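Local coordinates for protein homoserine O-acetyltransferase (Bacillus anthracis str. 'Ames Ancestor', PDB 3I1I) that probably transfers an acetyl group from acetyl-CoA to the hydroxyl of homoserine, an early step on the route to methionine, at residues Tyr17-Gly22 with Met122-Phe127; Val178-Gln183 with Val310-Cys315; Val190-Asn195 with Arg225-Asn230; Met229-Glu234 with Gly350-Val355; Tyr339-Glu344 with Tyr366-Arg371. All blocks are in the same frame, centred on the assembly; numbering follows the deposited sequence. Where two conformers were deposited one is given.

Contact 1 of 5, residues Tyr17-Gly22 with Met122-Phe127; sequences YTFENG and MDFPVF
The ring of Phe-19 is covered on both faces: CG of Pro-125 sits over the centre of one, 3.9 Å from the ring centroid and 7° off its normal, a CH-pi contact, while CE2 of Tyr-17 lies over the opposite face, toward the rim. At the edge, in the ring plane, come CB of Phe-127, 3.8 Å from CE1 of Phe-19, and a water. This joins the type I beta turn Phe-19 to Gly-22, which follows strand 10-18, the outer strand of the alpha/beta-hydrolase sheet within this chain, to the loop that leads into helix 129-142. With CG anti to the carbonyl carbon (chi1 -75°), Phe-19 also brings CZ to 4.1 Å from CZ of Phe-124, the side chains roughly perpendicular. OD1 of Asn-21 accepts from the backbone N of Arg-23, and its ND2 bonds weakly to Tyr-251 O of the second subunit. The water bridges the backbones, accepting from Asn-21 N at 3.2 Å and donating to Val-126 O at 2.6 Å.

Contact 2 of 5, residues Val178-Gln183 with Val310-Cys315; sequences VITNPQ and VLMIPC
Val-178 and Ile-313 lie side by side and point the same way, on one face of the sheet, with CG2 of the valine 4.1 Å from CD1 of the isoleucine. Their backbones form a parallel bridge, and Ile-179 N donates to Ile-313 O at 2.8 Å in an almost straight bond (172°). Beyond the bridge the segment 178-183 turns away from the sheet, and Thr-180 meets Met-312 at about a right angle. The selenomethionine chain is bent at both chi2 (-58°) and chi3 (-78°), which brings its CE to within 3.6 Å of CG2 of Thr-180. The threonine hydroxyl is engaged elsewhere, with the carbonyl of Ser-155. Ile-179 sets CG2 against CB of Cys-315 at 4.2 Å, and its side chain also touches Asp-318 and His-351. The pairing thus joins the C-terminal ends of neighbouring parallel strands 174-178 and 309-313, the edge at which alpha/beta hydrolases carry their active site, here probably the triad Ser-155, His-351 and Asp-318.

Contact 3 of 5, residues Val190-Asn195 with Arg225-Asn230; sequences VNVAQN and RMMFMN
Segments 190-195, with a wider pi-type turn at 190-194, and 225-230 approach most closely, by CA atoms, at Val-192 and Met-227, 5.8 Å apart. Their helices, 186-202 and 217-228, belong to the part inserted between strands 174-178 and 309-313 of the alpha/beta-hydrolase fold. Val-192 divides its two methyls between different partners: CG1 rests on CG of Met-227 at 3.9 Å in the conformer given, the side chains crossing at about a right angle, and CG2 lies against the amide of Asn-230. One turn along helix 186-202, at Asn-195, the extended chain of selenomethionine Met-226 (chi2 163°, chi3 -173°) reaches across, its SE 3.7 Å from the asparagine CB. OD1 of Asn-195 is held by Arg-225 of the second subunit, and Met-226 packs on Met-226 of that subunit, so the helix pair continues into the interface with it. Asn-230, which slides past Val-192 in the opposite direction, is held by Met-226 O: ND2 donates to it at 3.1 Å, with that oxygen 23° out of the amide plane.

Contact 4 of 5, residues Met229-Glu234 with Gly350-Val355; sequences MNAFDE and GHMAGV
Met-352, a selenomethionine, reaches over both Ala-231 and Phe-232. Its CB lies 3.9 Å from CE1 of Phe-232. The next atom, CG, sits over one face of that ring, offset toward the rim, 3.9 Å from the centroid and 20° off the normal, a CH-pi contact; the same CG is 3.4 Å from Ala-231 O and also touches CB of Ala-231. Bends at chi2 (-49°) and chi3 (-64°) then turn the chain, and SE passes the Ala-231 methyl at 4.1 Å. The backbone fastens the residue as well: Met-352 N donates to Ala-231 O at 3.1 Å. A water links the two segments, donating to Asn-230 O at 2.7 Å and weakly to Phe-232 O, and accepting from His-351 N at 3.2 Å. Gly-350, with no side chain on the side that faces Phe-232 C and Asp-233 N, comes close, its CA 4.1 Å from that of Phe-232. His-351, probably the triad histidine, hydrogen-bonds through ND1 to OD2 of Asp-318 and through NE2 to OG of Ser-155. The contact therefore sets the link between helices 217-228 and 234-240 against the histidine-bearing turn that runs into helix 353-356, with the ring of Phe-236 stacked on Phe-232.

Contact 5 of 5, residues Tyr339-Glu344 with Tyr366-Arg371; sequences YAEVYE and YEFLNR
Tyr-339 and Arg-371 meet with their side chains crossing at about a right angle, the ring and guanidinium planes 24° apart. The hydroxyl lies over one face of the guanidinium, a position in which none of the arginine N-H groups points at it. CD of the arginine makes an off-centre CH-pi contact with the tyrosine ring. The bend at chi3 (-62°) brings the guanidinium beside the phenol oxygen. Apolar contact is made by Phe-368, whose ring edge receives CE2 of Tyr-339, 3.9 Å from CE1 of Phe-368. Behind it lie residues of strands 309-313 and 174-178, so the contact sets the C-terminal helix 362-370 against strand 340-342, the outer strand of the alpha/beta-hydrolase sheet within this chain. Among the polar contacts, in the conformers given, Tyr-339 OH donates to OE2 of Glu-341 at 2.7 Å, meeting the carboxylate from above its plane. The same OE2 also approaches the edge of the Phe-368 ring, at 4.0 Å from CD1. It stands 4.2 Å from NH2 of Arg-371, well out of the guanidinium plane, so any attraction is probably one of charge. A water accepts from Arg-371 NH2 at 3.0 Å and donates to Glu-367 OE1 at 2.9 Å, with a weak bond to Glu-341. Lys-364 forms salt bridges with both Glu-341 and Glu-367.

From the N terminus, contact 1 comes first, closing a loop of about 100 residues between the outer strand 10-18 and the approach to helix 129-142. It is finished before contact 2 opens. Contact 2 then spans the inserted helices to join strands 174-178 and 309-313, and contact 3 closes a short loop wholly within that span. Contact 4 starts where contact 3 ends, sharing Met-229 and Asn-230, and crosses contact 2; the two touch where Ile-179 meets His-351. Contact 5 crosses contact 4 in turn and adds strand 340-342 and the last helix, next to contact 2 in the sheet. Contacts 1 to 4 reach the second subunit, contact 2 through Gln-183; contact 5 touches no other chain.

Contact 1 of 5, residues Tyr17-Gly22 with Met122-Phe127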
# COMPACT_ATOMS: atom_id res chain seq x y z
N TYR A 17 23.33 2.92 25.92
CA TYR A 17 23.61 3.63 24.69
C TYR A 17 22.63 4.83 24.54
O TYR A 17 21.43 4.71 24.75
CB TYR A 17 23.54 2.68 23.49
CG TYR A 17 23.54 3.43 22.19
CD1 TYR A 17 24.68 4.07 21.75
CD2 TYR A 17 22.37 3.60 21.46
CE1 TYR A 17 24.69 4.80 20.59
CE2 TYR A 17 22.36 4.34 20.30
CZ TYR A 17 23.51 4.95 19.86
OH TYR A 17 23.51 5.72 18.72
N THR A 18 23.16 5.99 24.19
CA THR A 18 22.32 7.15 23.94
C THR A 18 22.04 7.33 22.45
O THR A 18 22.95 7.55 21.65
CB THR A 18 22.93 8.42 24.53
OG1 THR A 18 23.09 8.22 25.95
CG2 THR A 18 22.04 9.65 24.26
N PHE A 19 20.77 7.22 22.10
CA PHE A 19 20.32 7.35 20.71
C PHE A 19 20.41 8.82 20.28
O PHE A 19 20.44 9.77 21.12
CB PHE A 19 18.87 6.86 20.57
CG PHE A 19 18.72 5.36 20.61
CD1 PHE A 19 18.30 4.68 19.48
CD2 PHE A 19 18.98 4.63 21.77
CE1 PHE A 19 18.13 3.29 19.50
CE2 PHE A 19 18.81 3.23 21.81
CZ PHE A 19 18.40 2.56 20.67
N GLU A 20 20.42 9.02 18.96
CA GLU A 20 20.51 10.35 18.39
C GLU A 20 19.38 11.27 18.87
O GLU A 20 19.57 12.48 18.98
CB GLU A 20 20.54 10.25 16.86
CG GLU A 20 21.88 9.70 16.31
CD GLU A 20 23.07 10.65 16.58
OE1 GLU A 20 22.86 11.89 16.56
OE2 GLU A 20 24.22 10.15 16.81
N ASN A 21 18.21 10.70 19.19
CA ASN A 21 17.11 11.50 19.76
C ASN A 21 17.20 11.68 21.26
O ASN A 21 16.30 12.24 21.87
CB ASN A 21 15.73 10.96 19.37
CG ASN A 21 15.47 9.57 19.89
OD1 ASN A 21 16.02 9.15 20.91
ND2 ASN A 21 14.61 8.82 19.18
N GLY A 22 18.26 11.18 21.87
CA GLY A 22 18.51 11.46 23.26
C GLY A 22 18.03 10.40 24.20
O GLY A 22 18.33 10.49 25.38
N MSE A 122 5.74 0.02 21.39
CA MSE A 122 5.83 1.37 20.81
C MSE A 122 6.51 2.40 21.72
O MSE A 122 6.75 3.55 21.30
CB MSE A 122 4.47 1.89 20.35
CG MSE A 122 3.82 1.02 19.28
SE MSE A 122 5.00 0.57 17.76
CE MSE A 122 5.42 2.38 17.19
N ASP A 123 6.86 2.00 22.94
CA ASP A 123 7.77 2.82 23.74
C ASP A 123 9.23 2.70 23.27
O ASP A 123 10.09 3.43 23.76
CB ASP A 123 7.65 2.50 25.23
CG ASP A 123 8.50 3.44 26.11
OD1 ASP A 123 8.38 4.67 25.95
OD2 ASP A 123 9.32 2.94 26.91
N PHE A 124 9.53 1.82 22.31
CA PHE A 124 10.91 1.78 21.81
C PHE A 124 11.28 3.09 21.12
O PHE A 124 10.46 3.70 20.46
CB PHE A 124 11.16 0.60 20.88
CG PHE A 124 12.61 0.31 20.68
CD1 PHE A 124 13.30 -0.43 21.63
CD2 PHE A 124 13.30 0.81 19.60
CE1 PHE A 124 14.65 -0.69 21.49
CE2 PHE A 124 14.65 0.56 19.44
CZ PHE A 124 15.34 -0.19 20.39
N PRO A 125 12.53 3.55 21.30
CA PRO A 125 12.85 4.83 20.67
C PRO A 125 13.04 4.71 19.18
O PRO A 125 13.47 3.68 18.69
CB PRO A 125 14.18 5.22 21.32
CG PRO A 125 14.78 3.95 21.77
CD PRO A 125 13.63 3.05 22.14
N VAL A 126 12.75 5.79 18.48
CA VAL A 126 13.06 5.90 17.08
C VAL A 126 14.57 5.83 16.92
O VAL A 126 15.33 6.54 17.66
CB VAL A 126 12.54 7.22 16.52
CG1 VAL A 126 13.05 7.41 15.09
CG2 VAL A 126 10.98 7.25 16.63
N PHE A 127 14.99 4.98 15.97
CA PHE A 127 16.37 4.90 15.58
C PHE A 127 16.60 5.26 14.12
O PHE A 127 15.70 5.11 13.29
CB PHE A 127 16.93 3.48 15.86
CG PHE A 127 16.68 2.48 14.75
CD1 PHE A 127 17.67 2.20 13.83
CD2 PHE A 127 15.47 1.80 14.66
CE1 PHE A 127 17.47 1.28 12.83
CE2 PHE A 127 15.24 0.87 13.65
CZ PHE A 127 16.24 0.61 12.73
O HOH W 1 17.48 8.04 17.48

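Contact 2 of 5, residues Val178-Gln183 with Val310-Cys315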
# COMPACT_ATOMS: atom_id res chain seq x y z
N VAL A 178 26.26 0.11 -2.29
CA VAL A 178 25.56 -0.64 -3.34
C VAL A 178 24.04 -0.44 -3.27
O VAL A 178 23.44 -0.46 -2.18
CB VAL A 178 25.91 -2.14 -3.24
CG1 VAL A 178 25.31 -2.91 -4.46
CG2 VAL A 178 27.42 -2.32 -3.17
N ILE A 179 23.42 -0.21 -4.42
CA ILE A 179 21.94 0.03 -4.53
C ILE A 179 21.37 0.87 -3.39
O ILE A 179 20.47 0.46 -2.71
CB ILE A 179 21.15 -1.29 -4.74
CG1 ILE A 179 21.44 -2.32 -3.61
CG2 ILE A 179 21.51 -1.89 -6.09
CD1 ILE A 179 20.34 -3.35 -3.43
N THR A 180 21.94 2.06 -3.20
CA THR A 180 21.61 2.94 -2.10
C THR A 180 21.59 4.44 -2.58
O THR A 180 21.80 4.74 -3.75
CB THR A 180 22.62 2.73 -0.91
OG1 THR A 180 22.11 3.33 0.30
CG2 THR A 180 24.02 3.31 -1.24
N ASN A 181 21.36 5.36 -1.64
CA ASN A 181 21.33 6.82 -1.93
C ASN A 181 21.62 7.58 -0.63
O ASN A 181 21.41 7.04 0.47
CB ASN A 181 19.97 7.26 -2.46
CG ASN A 181 19.88 7.18 -3.95
OD1 ASN A 181 20.79 7.62 -4.64
ND2 ASN A 181 18.80 6.59 -4.47
N PRO A 182 22.10 8.83 -0.75
CA PRO A 182 22.44 9.60 0.43
C PRO A 182 21.22 10.05 1.21
O PRO A 182 21.35 10.43 2.37
CB PRO A 182 23.21 10.81 -0.14
CG PRO A 182 22.85 10.87 -1.55
CD PRO A 182 22.45 9.54 -2.00
N GLN A 183 20.07 10.06 0.54
CA GLN A 183 18.81 10.51 1.14
C GLN A 183 17.73 9.62 0.59
O GLN A 183 17.69 9.43 -0.61
CB GLN A 183 18.51 11.96 0.76
CG GLN A 183 19.56 12.95 1.24
CD GLN A 183 19.29 14.39 0.76
OE1 GLN A 183 19.25 14.64 -0.44
NE2 GLN A 183 19.15 15.33 1.71
N VAL A 310 35.40 6.94 -2.45
CA VAL A 310 33.98 6.52 -2.49
C VAL A 310 33.60 5.86 -3.81
O VAL A 310 33.92 6.39 -4.88
CB VAL A 310 33.02 7.74 -2.23
CG1 VAL A 310 31.56 7.41 -2.65
CG2 VAL A 310 33.11 8.18 -0.75
N LEU A 311 32.94 4.69 -3.72
CA LEU A 311 32.41 3.95 -4.88
C LEU A 311 30.91 3.69 -4.69
O LEU A 311 30.50 3.03 -3.74
CB LEU A 311 33.15 2.61 -5.07
CG LEU A 311 32.67 1.71 -6.26
CD1 LEU A 311 32.78 2.44 -7.67
CD2 LEU A 311 33.40 0.39 -6.30
N MSE A 312 30.09 4.24 -5.59
CA MSE A 312 28.63 3.99 -5.57
C MSE A 312 28.28 3.03 -6.74
O MSE A 312 28.72 3.23 -7.91
CB MSE A 312 27.86 5.30 -5.71
CG MSE A 312 28.08 6.40 -4.64
SE MSE A 312 27.66 5.76 -2.86
CE MSE A 312 25.72 5.92 -3.07
N ILE A 313 27.52 1.98 -6.42
CA ILE A 313 27.13 0.95 -7.37
C ILE A 313 25.60 0.85 -7.41
O ILE A 313 25.01 0.05 -6.70
CB ILE A 313 27.73 -0.40 -7.01
CG1 ILE A 313 29.25 -0.28 -6.86
CG2 ILE A 313 27.40 -1.48 -8.07
CD1 ILE A 313 29.91 -1.64 -6.34
N PRO A 314 24.96 1.73 -8.19
CA PRO A 314 23.52 1.65 -8.37
C PRO A 314 23.15 0.72 -9.54
O PRO A 314 23.99 0.38 -10.38
CB PRO A 314 23.15 3.08 -8.72
CG PRO A 314 24.28 3.55 -9.50
CD PRO A 314 25.50 2.93 -8.86
N CYS A 315 21.89 0.35 -9.58
CA CYS A 315 21.33 -0.36 -10.67
C CYS A 315 20.36 0.55 -11.38
O CYS A 315 19.40 1.06 -10.77
CB CYS A 315 20.57 -1.59 -10.18
SG CYS A 315 19.98 -2.57 -11.62

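Contact 3 of 5, residues Val190-Asn195 with Arg225-Asn230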
# COMPACT_ATOMS: atom_id res chain seq x y z
N VAL A 190 7.46 7.42 0.91
CA VAL A 190 6.01 7.36 1.06
C VAL A 190 5.46 6.00 0.56
O VAL A 190 4.68 5.32 1.25
CB VAL A 190 5.31 8.52 0.30
CG1 VAL A 190 3.81 8.46 0.52
CG2 VAL A 190 5.90 9.91 0.73
N ASN A 191 5.86 5.60 -0.63
CA ASN A 191 5.18 4.46 -1.25
C ASN A 191 5.51 3.18 -0.57
O ASN A 191 4.67 2.32 -0.47
CB ASN A 191 5.45 4.34 -2.76
CG ASN A 191 4.21 3.99 -3.53
OD1 ASN A 191 3.11 4.35 -3.14
ND2 ASN A 191 4.39 3.30 -4.64
N VAL A 192 6.73 3.07 -0.04
CA VAL A 192 7.15 1.85 0.63
C VAL A 192 7.34 1.99 2.14
O VAL A 192 7.07 1.05 2.84
CB VAL A 192 8.42 1.27 -0.05
CG1 VAL A 192 8.88 0.03 0.63
CG2 VAL A 192 8.12 1.02 -1.55
N ALA A 193 7.81 3.11 2.68
CA ALA A 193 7.92 3.20 4.16
C ALA A 193 6.64 3.70 4.87
O ALA A 193 6.11 3.01 5.73
CB ALA A 193 9.14 4.00 4.58
N GLN A 194 6.14 4.87 4.51
CA GLN A 194 4.91 5.39 5.14
C GLN A 194 3.74 4.42 4.93
O GLN A 194 3.07 4.03 5.90
CB GLN A 194 4.51 6.75 4.57
CG GLN A 194 3.30 7.33 5.26
CD GLN A 194 2.78 8.64 4.71
OE1 GLN A 194 3.29 9.16 3.71
NE2 GLN A 194 1.74 9.18 5.36
N ASN A 195 3.46 4.06 3.68
CA ASN A 195 2.39 3.15 3.39
C ASN A 195 2.48 1.81 4.13
O ASN A 195 1.45 1.24 4.55
CB ASN A 195 2.25 2.92 1.89
CG ASN A 195 1.65 4.14 1.16
OD1 ASN A 195 1.12 5.07 1.79
ND2 ASN A 195 1.74 4.14 -0.18
N ARG A 225 4.37 -6.92 0.68
CA ARG A 225 4.08 -6.94 -0.74
C ARG A 225 4.46 -5.61 -1.42
O ARG A 225 5.02 -5.62 -2.51
CB ARG A 225 2.62 -7.33 -1.00
CG ARG A 225 2.35 -7.60 -2.45
CD ARG A 225 1.15 -8.47 -2.68
NE ARG A 225 -0.01 -7.80 -2.19
CZ ARG A 225 -0.88 -8.29 -1.32
NH1 ARG A 225 -1.86 -7.52 -0.91
NH2 ARG A 225 -0.79 -9.53 -0.85
N MSE A 226 4.23 -4.48 -0.77
CA MSE A 226 4.65 -3.17 -1.31
C MSE A 226 6.14 -3.10 -1.54
O MSE A 226 6.58 -2.59 -2.54
CB MSE A 226 4.29 -2.02 -0.37
CG MSE A 226 2.79 -1.80 -0.21
SE MSE A 226 2.51 -0.73 1.38
CE MSE A 226 0.59 -0.80 1.44
N MSE A 227 6.94 -3.61 -0.62
CA MSE A 227 8.39 -3.60 -0.84
C MSE A 227 8.76 -4.56 -2.00
O MSE A 227 9.52 -4.20 -2.91
CB MSE A 227 9.14 -3.99 0.43
CG MSE A 227 10.56 -3.52 0.48
SE MSE A 227 11.36 -3.82 2.25
CE MSE A 227 11.50 -5.75 2.16
N PHE A 228 8.21 -5.77 -1.96
CA PHE A 228 8.50 -6.79 -2.98
C PHE A 228 8.18 -6.30 -4.39
O PHE A 228 8.93 -6.51 -5.32
CB PHE A 228 7.68 -8.06 -2.66
CG PHE A 228 7.89 -9.15 -3.65
CD1 PHE A 228 9.01 -9.97 -3.57
CD2 PHE A 228 7.02 -9.32 -4.70
CE1 PHE A 228 9.26 -10.97 -4.52
CE2 PHE A 228 7.23 -10.34 -5.69
CZ PHE A 228 8.36 -11.16 -5.59
N MSE A 229 7.03 -5.64 -4.54
CA MSE A 229 6.65 -5.13 -5.85
C MSE A 229 7.49 -3.94 -6.35
O MSE A 229 7.30 -3.54 -7.47
CB MSE A 229 5.17 -4.74 -5.92
CG MSE A 229 4.20 -5.86 -5.66
SE MSE A 229 4.49 -7.39 -6.80
CE MSE A 229 4.29 -6.52 -8.58
N ASN A 230 8.43 -3.42 -5.57
CA ASN A 230 9.40 -2.45 -6.13
C ASN A 230 10.84 -2.95 -6.15
O ASN A 230 11.77 -2.20 -6.55
CB ASN A 230 9.29 -1.12 -5.37
CG ASN A 230 8.00 -0.38 -5.71
OD1 ASN A 230 7.85 0.14 -6.86
ND2 ASN A 230 7.02 -0.41 -4.76

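Contact 4 of 5, residues Met229-Glu234 with Gly350-Val355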
# COMPACT_ATOMS: atom_id res chain seq x y z
N MSE A 229 7.03 -5.64 -4.54
CA MSE A 229 6.65 -5.13 -5.85
C MSE A 229 7.49 -3.94 -6.35
O MSE A 229 7.30 -3.54 -7.47
CB MSE A 229 5.17 -4.74 -5.92
CG MSE A 229 4.20 -5.86 -5.66
SE MSE A 229 4.49 -7.39 -6.80
CE MSE A 229 4.29 -6.52 -8.58
N ASN A 230 8.43 -3.42 -5.57
CA ASN A 230 9.40 -2.45 -6.13
C ASN A 230 10.84 -2.95 -6.15
O ASN A 230 11.77 -2.20 -6.55
CB ASN A 230 9.29 -1.12 -5.37
CG ASN A 230 8.00 -0.38 -5.71
OD1 ASN A 230 7.85 0.14 -6.86
ND2 ASN A 230 7.02 -0.41 -4.76
N ALA A 231 11.01 -4.20 -5.75
CA ALA A 231 12.35 -4.77 -5.59
C ALA A 231 13.00 -5.16 -6.91
O ALA A 231 14.20 -5.29 -6.95
CB ALA A 231 12.34 -5.95 -4.61
N PHE A 232 12.23 -5.28 -7.99
CA PHE A 232 12.76 -5.76 -9.28
C PHE A 232 12.38 -4.75 -10.39
O PHE A 232 11.71 -3.77 -10.11
CB PHE A 232 12.21 -7.14 -9.62
CG PHE A 232 12.52 -8.23 -8.60
CD1 PHE A 232 13.61 -9.07 -8.76
CD2 PHE A 232 11.70 -8.44 -7.51
CE1 PHE A 232 13.92 -10.09 -7.81
CE2 PHE A 232 11.97 -9.44 -6.55
CZ PHE A 232 13.10 -10.27 -6.70
N ASP A 233 12.82 -4.97 -11.62
CA ASP A 233 12.34 -4.20 -12.78
C ASP A 233 10.91 -4.60 -13.06
O ASP A 233 10.51 -5.72 -12.74
CB ASP A 233 13.16 -4.56 -14.03
CG ASP A 233 12.79 -3.73 -15.25
OD1 ASP A 233 13.25 -2.56 -15.37
OD2 ASP A 233 12.07 -4.26 -16.13
N GLU A 234 10.12 -3.71 -13.67
CA GLU A 234 8.73 -4.05 -13.96
C GLU A 234 8.59 -5.32 -14.84
O GLU A 234 7.68 -6.14 -14.64
CB GLU A 234 8.00 -2.87 -14.59
CG GLU A 234 8.44 -2.45 -15.96
CD GLU A 234 7.84 -3.28 -17.07
OE1 GLU A 234 8.26 -3.05 -18.21
OE2 GLU A 234 6.97 -4.15 -16.80
N GLY A 350 16.54 -5.37 -11.10
CA GLY A 350 16.31 -4.08 -10.46
C GLY A 350 17.14 -3.92 -9.19
O GLY A 350 18.35 -4.25 -9.18
N HIS A 351 16.48 -3.47 -8.11
CA HIS A 351 17.12 -3.29 -6.82
C HIS A 351 17.86 -4.54 -6.35
O HIS A 351 18.98 -4.44 -5.84
CB HIS A 351 16.05 -2.94 -5.81
CG HIS A 351 16.57 -2.54 -4.47
ND1 HIS A 351 17.35 -1.41 -4.28
CD2 HIS A 351 16.42 -3.12 -3.26
CE1 HIS A 351 17.64 -1.31 -2.99
NE2 HIS A 351 17.09 -2.33 -2.36
N MSE A 352 17.25 -5.71 -6.53
CA MSE A 352 17.81 -6.98 -6.04
C MSE A 352 19.04 -7.43 -6.81
O MSE A 352 19.70 -8.38 -6.40
CB MSE A 352 16.75 -8.09 -6.13
CG MSE A 352 15.51 -7.88 -5.27
SE MSE A 352 16.01 -7.41 -3.42
CE MSE A 352 16.92 -8.97 -2.81
N ALA A 353 19.38 -6.75 -7.90
CA ALA A 353 20.66 -6.99 -8.56
C ALA A 353 21.83 -6.80 -7.56
O ALA A 353 22.90 -7.42 -7.68
CB ALA A 353 20.85 -6.06 -9.79
N GLY A 354 21.62 -5.92 -6.59
CA GLY A 354 22.68 -5.62 -5.65
C GLY A 354 22.98 -6.78 -4.74
O GLY A 354 24.05 -6.82 -4.15
N VAL A 355 22.05 -7.72 -4.61
CA VAL A 355 22.27 -8.91 -3.80
C VAL A 355 22.38 -10.16 -4.67
O VAL A 355 23.14 -11.04 -4.36
CB VAL A 355 21.14 -9.05 -2.74
CG1 VAL A 355 21.34 -10.26 -1.90
CG2 VAL A 355 21.09 -7.78 -1.87
O HOH W 2 13.56 -2.32 -8.57

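Contact 5 of 5, residues Tyr339-Glu344 with Tyr366-Arg371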
# COMPACT_ATOMS: atom_id res chain seq x y z
N TYR A 339 38.12 11.63 -4.24
CA TYR A 339 38.04 10.50 -5.13
C TYR A 339 36.67 9.82 -4.94
O TYR A 339 36.34 9.32 -3.83
CB TYR A 339 39.17 9.47 -4.88
CG TYR A 339 39.18 8.40 -5.95
CD1 TYR A 339 40.02 8.48 -7.06
CD2 TYR A 339 38.26 7.36 -5.91
CE1 TYR A 339 39.97 7.49 -8.08
CE2 TYR A 339 38.21 6.39 -6.90
CZ TYR A 339 39.07 6.45 -7.97
OH TYR A 339 38.96 5.47 -8.93
N ALA A 340 35.89 9.78 -6.02
CA ALA A 340 34.55 9.25 -5.98
C ALA A 340 34.11 8.83 -7.37
O ALA A 340 34.41 9.53 -8.35
CB ALA A 340 33.58 10.28 -5.39
N GLU A 341 33.45 7.67 -7.48
CA GLU A 341 32.98 7.16 -8.77
C GLU A 341 31.67 6.39 -8.64
O GLU A 341 31.34 5.85 -7.57
CB GLU A 341 34.05 6.32 -9.49
CG GLU A 341 34.56 5.07 -8.77
CD GLU A 341 35.65 4.26 -9.60
OE1 GLU A 341 35.41 3.93 -10.80
OE2 GLU A 341 36.73 3.95 -9.01
N VAL A 342 30.91 6.38 -9.74
CA VAL A 342 29.70 5.57 -9.90
C VAL A 342 30.05 4.44 -10.85
O VAL A 342 30.67 4.66 -11.88
CB VAL A 342 28.52 6.34 -10.54
CG1 VAL A 342 27.32 5.41 -10.68
CG2 VAL A 342 28.15 7.60 -9.73
N TYR A 343 29.70 3.22 -10.48
CA TYR A 343 29.75 2.11 -11.39
C TYR A 343 28.35 1.54 -11.43
O TYR A 343 27.89 0.92 -10.48
CB TYR A 343 30.74 1.10 -10.87
CG TYR A 343 30.96 -0.09 -11.75
CD1 TYR A 343 31.82 -0.03 -12.83
CD2 TYR A 343 30.33 -1.31 -11.46
CE1 TYR A 343 32.03 -1.15 -13.62
CE2 TYR A 343 30.54 -2.41 -12.22
CZ TYR A 343 31.39 -2.34 -13.29
OH TYR A 343 31.59 -3.45 -14.04
N GLU A 344 27.64 1.84 -12.52
CA GLU A 344 26.22 1.50 -12.69
C GLU A 344 26.04 0.16 -13.36
O GLU A 344 26.57 -0.09 -14.42
CB GLU A 344 25.50 2.57 -13.50
CG GLU A 344 24.00 2.32 -13.56
CD GLU A 344 23.20 3.55 -13.95
OE1 GLU A 344 23.61 4.25 -14.88
OE2 GLU A 344 22.15 3.82 -13.34
N TYR A 366 36.70 -5.61 -6.14
CA TYR A 366 38.06 -6.09 -5.96
C TYR A 366 39.08 -5.00 -6.29
O TYR A 366 39.95 -4.73 -5.52
CB TYR A 366 38.28 -7.32 -6.85
CG TYR A 366 39.68 -7.80 -6.82
CD1 TYR A 366 40.15 -8.54 -5.73
CD2 TYR A 366 40.56 -7.47 -7.84
CE1 TYR A 366 41.48 -8.96 -5.68
CE2 TYR A 366 41.89 -7.90 -7.80
CZ TYR A 366 42.32 -8.65 -6.72
OH TYR A 366 43.63 -9.04 -6.71
N GLU A 367 38.96 -4.40 -7.46
CA GLU A 367 39.85 -3.32 -7.90
C GLU A 367 39.83 -2.15 -6.91
O GLU A 367 40.86 -1.57 -6.58
CB GLU A 367 39.44 -2.86 -9.32
CG GLU A 367 40.04 -1.55 -9.88
CD GLU A 367 39.42 -1.17 -11.28
OE1 GLU A 367 39.07 0.00 -11.52
OE2 GLU A 367 39.26 -2.08 -12.13
N PHE A 368 38.65 -1.80 -6.43
CA PHE A 368 38.49 -0.67 -5.54
C PHE A 368 39.10 -0.93 -4.15
O PHE A 368 39.75 -0.05 -3.58
CB PHE A 368 37.02 -0.33 -5.41
CG PHE A 368 36.77 0.98 -4.78
CD1 PHE A 368 36.97 2.13 -5.50
CD2 PHE A 368 36.33 1.07 -3.49
CE1 PHE A 368 36.73 3.39 -4.92
CE2 PHE A 368 36.10 2.32 -2.91
CZ PHE A 368 36.30 3.47 -3.63
N LEU A 369 38.95 -2.14 -3.66
CA LEU A 369 39.57 -2.53 -2.40
C LEU A 369 41.10 -2.49 -2.48
O LEU A 369 41.78 -2.36 -1.46
CB LEU A 369 39.10 -3.92 -1.97
CG LEU A 369 37.63 -3.99 -1.57
CD1 LEU A 369 37.25 -5.45 -1.27
CD2 LEU A 369 37.33 -3.03 -0.36
N ASN A 370 41.64 -2.57 -3.69
CA ASN A 370 43.07 -2.49 -3.92
C ASN A 370 43.60 -1.15 -4.37
O ASN A 370 44.78 -0.99 -4.49
CB ASN A 370 43.46 -3.55 -4.94
CG ASN A 370 43.42 -4.92 -4.35
OD1 ASN A 370 44.17 -5.20 -3.42
ND2 ASN A 370 42.50 -5.77 -4.82
N ARG A 371 42.75 -0.17 -4.62
CA ARG A 371 43.25 1.15 -4.96
C ARG A 371 43.65 1.90 -3.67
O ARG A 371 43.02 1.75 -2.62
CB ARG A 371 42.17 1.89 -5.73
CG ARG A 371 42.50 3.32 -6.07
CD ARG A 371 41.24 3.99 -6.55
NE ARG A 371 40.73 3.34 -7.76
CZ ARG A 371 41.19 3.58 -8.99
NH1 ARG A 371 42.17 4.48 -9.18
NH2 ARG A 371 40.67 2.93 -10.04
O HOH W 3 38.59 1.19 -8.87